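Local coordinates for protein alpha-14 giardin (Giardia lamblia, PDB 3CHJ) that binds calcium and phosphatidylserine as a member of the annexin family and may link the phospholipid bilayer to the underlying axoneme, at residues V172-E177 against K182-S187; R191-A194 against D200-Q203; G220-F225 against A232-H237. One frame throughout, in Å; residues are numbered along the deposited sequence.

In the fold
Following the chain from the N terminus, contact 1 comes first: residues 172-177 at the end of helix 162-177 meet residues 182-187, closing a short loop whose residues Thr178 and Gly180 also bind the calcium ion. Contact 2 follows, where helix 186-195 packs against helix 198-211 through Phe193 and Phe201. Contact 3 comes last and pairs helix 217-224 with helix 227-241. The three lie in series, and none encloses or crosses another. They are joined in space. Glu224 of contact 3 binds the same calcium ion as Ala175 and Glu185 of contact 1. Val172 packs on Ile192, and Phe193 packs on Val221 and Ala236. Five successive helices are tied together in this way.

Contact 1: V172-E177 against K182-S187; sequences VRKAIE and KKDEVS. With CA (calcium ion), chain B.
Lys174 starts with CG opposite its own backbone N (chi1 -175°) and bends at chi2 (-88°), which carries NZ across to Asp184 and Glu185. Glu185 leaves with CG opposite its carbonyl carbon and then runs extended, so its carboxylate lies between the lysine and the calcium ion. NZ of Lys174 forms two salt bridges. One goes to OD2 of Asp184 at 2.8 Å, on the syn side of that oxygen. The other goes to OE2 of Glu185 at 2.7 Å, on the anti side and 17° out of the carboxylate plane. OE1 of Glu185 binds the calcium ion at 2.5 Å. It also accepts a hydrogen bond from the backbone N of Lys182, which comes from above the carboxylate plane. The carbonyl O of Ala175 binds the calcium ion at 2.3 Å, and CB of Ala175 packs on CD of Glu185 at 3.8 Å. The two Glu185 oxygens thus have separate tasks, and the bonds on both should fix the carboxylate's rotation. Thr178, Gly180 and Glu224 complete the annexin calcium site. The contact joins the end of helix 162-177 to the approach to helix 186-195, where Trp189 packs on Ala175 and Ile176, and helix 217-224 supplies Glu224.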
loop_
_atom_site.group_PDB
_atom_site.type_symbol
_atom_site.label_atom_id
_atom_site.label_comp_id
_atom_site.label_asym_id
_atom_site.label_seq_id
_atom_site.Cartn_x
_atom_site.Cartn_y
_atom_site.Cartn_z
ATOM N N VAL A 172 -22.066 5.566 14.109
ATOM C CA VAL A 172 -20.773 4.933 14.369
ATOM C C VAL A 172 -20.402 4.915 15.861
ATOM O O VAL A 172 -19.808 3.949 16.345
ATOM C CB VAL A 172 -19.628 5.461 13.470
ATOM C CG1 VAL A 172 -19.006 6.780 13.976
ATOM C CG2 VAL A 172 -18.564 4.356 13.333
ATOM N N ARG A 173 -20.793 5.962 16.582
ATOM C CA ARG A 173 -20.653 5.947 18.037
ATOM C C ARG A 173 -21.436 4.797 18.663
ATOM O O ARG A 173 -20.924 4.085 19.530
ATOM C CB ARG A 173 -21.068 7.281 18.655
ATOM C CG ARG A 173 -21.049 7.273 20.173
ATOM C CD ARG A 173 -19.621 7.185 20.716
ATOM N NE ARG A 173 -19.563 7.555 22.139
ATOM C CZ ARG A 173 -18.443 7.851 22.797
ATOM N NH1 ARG A 173 -17.267 7.802 22.189
ATOM N NH2 ARG A 173 -18.497 8.191 24.080
ATOM N N LYS A 174 -22.682 4.612 18.226
ATOM C CA LYS A 174 -23.498 3.489 18.689
ATOM C C LYS A 174 -22.788 2.153 18.452
ATOM O O LYS A 174 -22.684 1.314 19.349
ATOM C CB LYS A 174 -24.873 3.529 18.007
ATOM C CG LYS A 174 -25.880 2.489 18.483
ATOM C CD LYS A 174 -25.769 1.184 17.704
ATOM C CE LYS A 174 -26.544 0.052 18.364
ATOM N NZ LYS A 174 -26.471 -1.222 17.580
ATOM N N ALA A 175 -22.250 1.994 17.247
ATOM C CA ALA A 175 -21.521 0.783 16.889
ATOM C C ALA A 175 -20.277 0.578 17.760
ATOM O O ALA A 175 -19.989 -0.534 18.194
ATOM C CB ALA A 175 -21.151 0.835 15.406
ATOM N N ILE A 176 -19.548 1.656 18.017
ATOM C CA ILE A 176 -18.343 1.589 18.841
ATOM C C ILE A 176 -18.673 1.191 20.289
ATOM O O ILE A 176 -17.910 0.480 20.946
ATOM C CB ILE A 176 -17.593 2.926 18.760
ATOM C CG1 ILE A 176 -16.897 3.036 17.390
ATOM C CG2 ILE A 176 -16.598 3.078 19.922
ATOM C CD1 ILE A 176 -16.359 4.429 17.048
ATOM N N GLU A 177 -19.833 1.631 20.761
ATOM C CA GLU A 177 -20.213 1.385 22.153
ATOM C C GLU A 177 -20.585 -0.052 22.447
ATOM O O GLU A 177 -20.393 -0.512 23.578
ATOM C CB GLU A 177 -21.322 2.341 22.608
ATOM C CG GLU A 177 -20.806 3.736 22.852
ATOM C CD GLU A 177 -21.825 4.652 23.514
ATOM O OE1 GLU A 177 -22.707 4.161 24.250
ATOM O OE2 GLU A 177 -21.733 5.874 23.309
ATOM N N LYS A 182 -22.669 -5.695 15.584
ATOM C CA LYS A 182 -24.066 -6.122 15.525
ATOM C C LYS A 182 -24.590 -6.057 14.093
ATOM O O LYS A 182 -24.038 -5.348 13.252
ATOM C CB LYS A 182 -24.936 -5.280 16.469
ATOM C CG LYS A 182 -24.412 -5.196 17.908
ATOM C CD LYS A 182 -24.267 -6.566 18.545
ATOM C CE LYS A 182 -23.962 -6.450 20.026
ATOM N NZ LYS A 182 -23.733 -7.799 20.630
ATOM N N LYS A 183 -25.664 -6.795 13.823
ATOM C CA LYS A 183 -26.220 -6.876 12.475
ATOM C C LYS A 183 -26.563 -5.510 11.872
ATOM O O LYS A 183 -26.352 -5.287 10.674
ATOM C CB LYS A 183 -27.440 -7.814 12.445
ATOM C CG LYS A 183 -28.486 -7.521 13.517
ATOM C CD LYS A 183 -29.792 -8.285 13.278
ATOM C CE LYS A 183 -30.901 -7.742 14.164
ATOM N NZ LYS A 183 -31.020 -6.262 14.053
ATOM N N ASP A 184 -27.071 -4.604 12.707
ATOM C CA ASP A 184 -27.504 -3.275 12.275
ATOM C C ASP A 184 -26.315 -2.331 12.105
ATOM O O ASP A 184 -26.458 -1.232 11.561
ATOM C CB ASP A 184 -28.484 -2.674 13.298
ATOM C CG ASP A 184 -27.832 -2.417 14.656
ATOM O OD1 ASP A 184 -27.374 -3.392 15.285
ATOM O OD2 ASP A 184 -27.785 -1.243 15.105
ATOM N N GLU A 185 -25.144 -2.770 12.567
ATOM C CA GLU A 185 -23.933 -1.951 12.512
ATOM C C GLU A 185 -23.075 -2.192 11.266
ATOM O O GLU A 185 -22.240 -1.350 10.920
ATOM C CB GLU A 185 -23.101 -2.169 13.777
ATOM C CG GLU A 185 -23.902 -1.770 15.038
ATOM C CD GLU A 185 -23.281 -2.169 16.360
ATOM O OE1 GLU A 185 -22.208 -2.811 16.393
ATOM O OE2 GLU A 185 -23.894 -1.834 17.401
ATOM N N VAL A 186 -23.286 -3.325 10.599
ATOM C CA VAL A 186 -22.468 -3.682 9.427
ATOM C C VAL A 186 -22.521 -2.562 8.403
ATOM O O VAL A 186 -21.484 -2.063 7.938
ATOM C CB VAL A 186 -22.927 -5.011 8.779
ATOM C CG1 VAL A 186 -22.186 -5.265 7.475
ATOM C CG2 VAL A 186 -22.705 -6.171 9.738
ATOM N N SER A 187 -23.743 -2.144 8.066
ATOM C CA SER A 187 -23.938 -1.091 7.087
ATOM C C SER A 187 -23.256 0.229 7.445
ATOM O O SER A 187 -22.719 0.895 6.572
ATOM C CB SER A 187 -25.436 -0.888 6.805
ATOM O OG SER A 187 -26.103 -0.408 7.950
HETATM CA CA CA B . -20.333 -2.760 18.056
#

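Contact 2: R191-A194 against D200-Q203; sequences RIFA and DFRQ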
loop_
_atom_site.group_PDB
_atom_site.type_symbol
_atom_site.label_atom_id
_atom_site.label_comp_id
_atom_site.label_asym_id
_atom_site.label_seq_id
_atom_site.Cartn_x
_atom_site.Cartn_y
_atom_site.Cartn_z
ATOM N N ARG A 191 -20.443 1.727 4.977
ATOM C CA ARG A 191 -20.761 2.980 4.324
ATOM C C ARG A 191 -19.670 4.030 4.590
ATOM O O ARG A 191 -19.174 4.677 3.671
ATOM C CB ARG A 191 -22.144 3.479 4.764
ATOM C CG ARG A 191 -22.507 4.810 4.133
ATOM C CD ARG A 191 -23.944 5.265 4.432
ATOM N NE ARG A 191 -24.196 5.503 5.852
ATOM C CZ ARG A 191 -24.794 4.643 6.668
ATOM N NH1 ARG A 191 -25.216 3.479 6.209
ATOM N NH2 ARG A 191 -24.977 4.955 7.942
ATOM N N ILE A 192 -19.276 4.171 5.857
ATOM C CA ILE A 192 -18.298 5.193 6.189
ATOM C C ILE A 192 -16.937 4.848 5.587
ATOM O O ILE A 192 -16.328 5.651 4.865
ATOM C CB ILE A 192 -18.181 5.374 7.704
ATOM C CG1 ILE A 192 -19.515 5.922 8.271
ATOM C CG2 ILE A 192 -17.039 6.330 8.019
ATOM C CD1 ILE A 192 -19.615 5.829 9.794
ATOM N N PHE A 193 -16.455 3.645 5.870
ATOM C CA PHE A 193 -15.078 3.349 5.512
ATOM C C PHE A 193 -14.876 3.026 4.040
ATOM O O PHE A 193 -13.772 3.257 3.499
ATOM C CB PHE A 193 -14.506 2.256 6.419
ATOM C CG PHE A 193 -14.155 2.755 7.797
ATOM C CD1 PHE A 193 -15.156 3.030 8.746
ATOM C CD2 PHE A 193 -12.818 2.981 8.151
ATOM C CE1 PHE A 193 -14.823 3.527 10.013
ATOM C CE2 PHE A 193 -12.492 3.477 9.420
ATOM C CZ PHE A 193 -13.466 3.732 10.341
ATOM N N ALA A 194 -15.932 2.554 3.372
ATOM C CA ALA A 194 -15.809 2.246 1.942
ATOM C C ALA A 194 -16.215 3.381 1.013
ATOM O O ALA A 194 -15.713 3.445 -0.117
ATOM C CB ALA A 194 -16.596 0.995 1.575
ATOM N N ASP A 200 -14.531 14.241 3.638
ATOM C CA ASP A 200 -15.609 13.883 4.570
ATOM C C ASP A 200 -15.142 12.993 5.721
ATOM O O ASP A 200 -15.622 13.131 6.845
ATOM C CB ASP A 200 -16.791 13.250 3.848
ATOM C CG ASP A 200 -17.546 14.246 2.985
ATOM O OD1 ASP A 200 -17.356 15.467 3.217
ATOM O OD2 ASP A 200 -18.321 13.807 2.104
ATOM N N PHE A 201 -14.228 12.067 5.431
ATOM C CA PHE A 201 -13.720 11.193 6.484
ATOM C C PHE A 201 -12.897 11.994 7.508
ATOM O O PHE A 201 -13.018 11.776 8.738
ATOM C CB PHE A 201 -12.903 10.024 5.911
ATOM C CG PHE A 201 -12.596 8.986 6.933
ATOM C CD1 PHE A 201 -13.523 7.998 7.233
ATOM C CD2 PHE A 201 -11.404 9.056 7.665
ATOM C CE1 PHE A 201 -13.246 7.029 8.210
ATOM C CE2 PHE A 201 -11.125 8.114 8.657
ATOM C CZ PHE A 201 -12.051 7.097 8.928
ATOM N N ARG A 202 -12.079 12.920 7.004
ATOM C CA ARG A 202 -11.306 13.789 7.887
ATOM C C ARG A 202 -12.250 14.616 8.759
ATOM O O ARG A 202 -12.049 14.707 9.972
ATOM C CB ARG A 202 -10.334 14.661 7.103
ATOM C CG ARG A 202 -9.132 13.872 6.567
ATOM C CD ARG A 202 -8.208 14.704 5.704
ATOM N NE ARG A 202 -7.783 15.939 6.381
ATOM C CZ ARG A 202 -6.831 16.006 7.312
ATOM N NH1 ARG A 202 -6.190 14.911 7.717
ATOM N NH2 ARG A 202 -6.522 17.175 7.863
ATOM N N GLN A 203 -13.314 15.131 8.154
ATOM C CA GLN A 203 -14.303 15.910 8.900
ATOM C C GLN A 203 -14.938 15.045 9.983
ATOM O O GLN A 203 -15.009 15.448 11.148
ATOM C CB GLN A 203 -15.351 16.506 7.951
ATOM C CG GLN A 203 -16.327 17.470 8.591
ATOM C CD GLN A 203 -17.321 18.041 7.598
ATOM O OE1 GLN A 203 -17.057 18.118 6.396
ATOM N NE2 GLN A 203 -18.497 18.425 8.106
#
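Phe201 points an edge at the face of Phe193, and this T-shaped pair and Ile192 share the contact. The ring planes stand at 70° and the centroids are 5.2 Å apart. CE1 of Phe201 lies 3.8 Å above the plane of the Phe193 ring, displaced toward its rim. The closest atoms are CE2 of Phe193 and CZ of Phe201, at 3.7 Å. With respect to the Phe201 ring, CZ of Phe193 lies in the plane at the edge. Phe201 owes its reach to chi1 (-169°), which sets CG opposite the backbone N and sends the ring across to the facing helix. Ile192 meets the same ring from another direction. Its side chain crosses that of Phe201 at about a right angle, and only the CG2 branch touches. CG2 sits near the plane of the ring, 3.9 Å from CE1. CE1 of Phe201 therefore meets both the methyl of Ile192 and the face of Phe193. All three side chains are buried, and no hydrogen bond joins the two segments. This is plain apolar packing between consecutive helices of an annexin fold, with the side chain of Phe193 about 12 Å from the calcium ion. Around it, Val172 of helix 162-177 touches Ile192, and Leu148 of helix 144-154 touches Phe193. Phe193 also meets Phe233 edge-to-face, while Phe201 touches Leu217 of helix 217-224 and Leu240 of helix 227-241.

Contact 3: G220-F225 against A232-H237; sequences GVEDEF and AFKLAH. With CA (calcium ion), chain B.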
loop_
_atom_site.group_PDB
_atom_site.type_symbol
_atom_site.label_atom_id
_atom_site.label_comp_id
_atom_site.label_asym_id
_atom_site.label_seq_id
_atom_site.Cartn_x
_atom_site.Cartn_y
_atom_site.Cartn_z
ATOM N N GLY A 220 -11.884 3.669 18.623
ATOM C CA GLY A 220 -13.152 2.957 18.503
ATOM C C GLY A 220 -13.054 1.773 17.548
ATOM O O GLY A 220 -13.633 0.726 17.789
ATOM N N VAL A 221 -12.289 1.939 16.475
ATOM C CA VAL A 221 -12.018 0.829 15.546
ATOM C C VAL A 221 -11.321 -0.302 16.279
ATOM O O VAL A 221 -11.681 -1.478 16.128
ATOM C CB VAL A 221 -11.173 1.297 14.335
ATOM C CG1 VAL A 221 -10.572 0.090 13.599
ATOM C CG2 VAL A 221 -12.036 2.137 13.389
ATOM N N GLU A 222 -10.336 0.067 17.117
ATOM C CA GLU A 222 -9.582 -0.915 17.872
ATOM C C GLU A 222 -10.506 -1.662 18.829
ATOM O O GLU A 222 -10.403 -2.870 18.946
ATOM C CB GLU A 222 -8.424 -0.245 18.631
ATOM C CG GLU A 222 -7.333 0.307 17.711
ATOM C CD GLU A 222 -6.655 1.605 18.182
ATOM O OE1 GLU A 222 -6.434 1.803 19.412
ATOM O OE2 GLU A 222 -6.329 2.442 17.291
ATOM N N ASP A 223 -11.432 -0.949 19.472
ATOM C CA ASP A 223 -12.398 -1.575 20.380
ATOM C C ASP A 223 -13.240 -2.604 19.635
ATOM O O ASP A 223 -13.468 -3.711 20.124
ATOM C CB ASP A 223 -13.341 -0.542 21.008
ATOM C CG ASP A 223 -12.652 0.369 22.001
ATOM O OD1 ASP A 223 -11.501 0.096 22.393
ATOM O OD2 ASP A 223 -13.281 1.373 22.388
ATOM N N GLU A 224 -13.674 -2.229 18.435
ATOM C CA GLU A 224 -14.717 -2.975 17.708
ATOM C C GLU A 224 -14.230 -4.242 17.022
ATOM O O GLU A 224 -14.966 -5.239 16.940
ATOM C CB GLU A 224 -15.400 -2.065 16.674
ATOM C CG GLU A 224 -16.548 -2.728 15.879
ATOM C CD GLU A 224 -17.871 -2.824 16.650
ATOM O OE1 GLU A 224 -17.865 -3.087 17.875
ATOM O OE2 GLU A 224 -18.933 -2.651 16.027
ATOM N N PHE A 225 -13.014 -4.183 16.497
ATOM C CA PHE A 225 -12.535 -5.221 15.598
ATOM C C PHE A 225 -11.321 -5.925 16.145
ATOM O O PHE A 225 -10.630 -5.403 17.010
ATOM C CB PHE A 225 -12.165 -4.596 14.258
ATOM C CG PHE A 225 -13.329 -3.968 13.523
ATOM C CD1 PHE A 225 -14.282 -4.775 12.912
ATOM C CD2 PHE A 225 -13.469 -2.582 13.440
ATOM C CE1 PHE A 225 -15.374 -4.205 12.201
ATOM C CE2 PHE A 225 -14.552 -2.003 12.739
ATOM C CZ PHE A 225 -15.510 -2.831 12.127
ATOM N N ALA A 232 -7.515 -3.955 8.712
ATOM C CA ALA A 232 -8.173 -3.368 7.539
ATOM C C ALA A 232 -8.836 -2.038 7.881
ATOM O O ALA A 232 -8.642 -1.063 7.163
ATOM C CB ALA A 232 -9.171 -4.323 6.951
ATOM N N PHE A 233 -9.602 -1.987 8.965
ATOM C CA PHE A 233 -10.284 -0.717 9.302
ATOM C C PHE A 233 -9.326 0.345 9.815
ATOM O O PHE A 233 -9.534 1.550 9.556
ATOM C CB PHE A 233 -11.468 -0.956 10.241
ATOM C CG PHE A 233 -12.686 -1.454 9.526
ATOM C CD1 PHE A 233 -13.691 -0.551 9.144
ATOM C CD2 PHE A 233 -12.827 -2.796 9.206
ATOM C CE1 PHE A 233 -14.839 -0.991 8.451
ATOM C CE2 PHE A 233 -13.966 -3.249 8.514
ATOM C CZ PHE A 233 -14.980 -2.348 8.155
ATOM N N LYS A 234 -8.271 -0.067 10.517
ATOM C CA LYS A 234 -7.227 0.895 10.896
ATOM C C LYS A 234 -6.533 1.442 9.641
ATOM O O LYS A 234 -6.286 2.654 9.531
ATOM C CB LYS A 234 -6.183 0.237 11.796
ATOM C CG LYS A 234 -6.614 0.014 13.227
ATOM C CD LYS A 234 -5.492 -0.694 13.974
ATOM C CE LYS A 234 -5.782 -0.646 15.452
ATOM N NZ LYS A 234 -4.667 -1.237 16.257
ATOM N N LEU A 235 -6.228 0.552 8.698
ATOM C CA LEU A 235 -5.529 0.951 7.476
ATOM C C LEU A 235 -6.401 1.912 6.656
ATOM O O LEU A 235 -5.892 2.942 6.201
ATOM C CB LEU A 235 -5.125 -0.286 6.668
ATOM C CG LEU A 235 -4.341 0.060 5.396
ATOM C CD1 LEU A 235 -3.020 0.719 5.730
ATOM C CD2 LEU A 235 -4.146 -1.198 4.530
ATOM N N ALA A 236 -7.695 1.609 6.523
ATOM C CA ALA A 236 -8.638 2.473 5.800
ATOM C C ALA A 236 -8.742 3.815 6.515
ATOM O O ALA A 236 -8.712 4.870 5.874
ATOM C CB ALA A 236 -10.009 1.831 5.689
ATOM N N HIS A 237 -8.862 3.774 7.841
ATOM C CA HIS A 237 -8.858 5.020 8.622
ATOM C C HIS A 237 -7.653 5.891 8.276
ATOM O O HIS A 237 -7.785 7.070 7.935
ATOM C CB HIS A 237 -8.858 4.751 10.137
ATOM C CG HIS A 237 -8.697 6.005 10.944
ATOM N ND1 HIS A 237 -7.473 6.616 11.122
ATOM C CD2 HIS A 237 -9.608 6.791 11.564
ATOM C CE1 HIS A 237 -7.640 7.728 11.825
ATOM N NE2 HIS A 237 -8.924 7.845 12.119
HETATM CA CA CA B . -20.333 -2.760 18.056
#
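Phe225 and Phe233 lie face to face in an offset stack, their planes 10° apart and their centroids 4.3 Å apart. The setting is the all-helical annexin fold. CD2 of Phe233 sits 3.9 Å above the centre of the Phe225 ring. On the opposite face of Phe225, CG of Glu224 lies over the centre at 3.7 Å, so this ring is held between an aromatic and an aliphatic group. Trp189 meets Phe225 edge-to-face. The segments 220-224 and 232-237 of helices 217-224 and 227-241 run nearly antiparallel, at 166°, with axes 9.6 Å apart at closest approach. Val221 packs beside the stack. Its CG1, set opposite the backbone N by chi1 (164°), packs on CB of Phe233 at 3.6 Å. Glu222 and Lys234 lie at the more exposed margin, where their charges are near but do not form a salt bridge. Glu222 pairs instead with Arg218, and Lys234 with Glu230. Glu224, whose CG covers the Phe225 ring, carries the contact to the metal site. Phe225 is the first residue to leave the helix, and Glu224 just before it faces the calcium ion. Trp189 NE1 donates a hydrogen bond to OE2 of Glu224. Both Glu224 oxygens, OE1 and OE2, bind the calcium ion at 2.5 Å each, a bidentate grip.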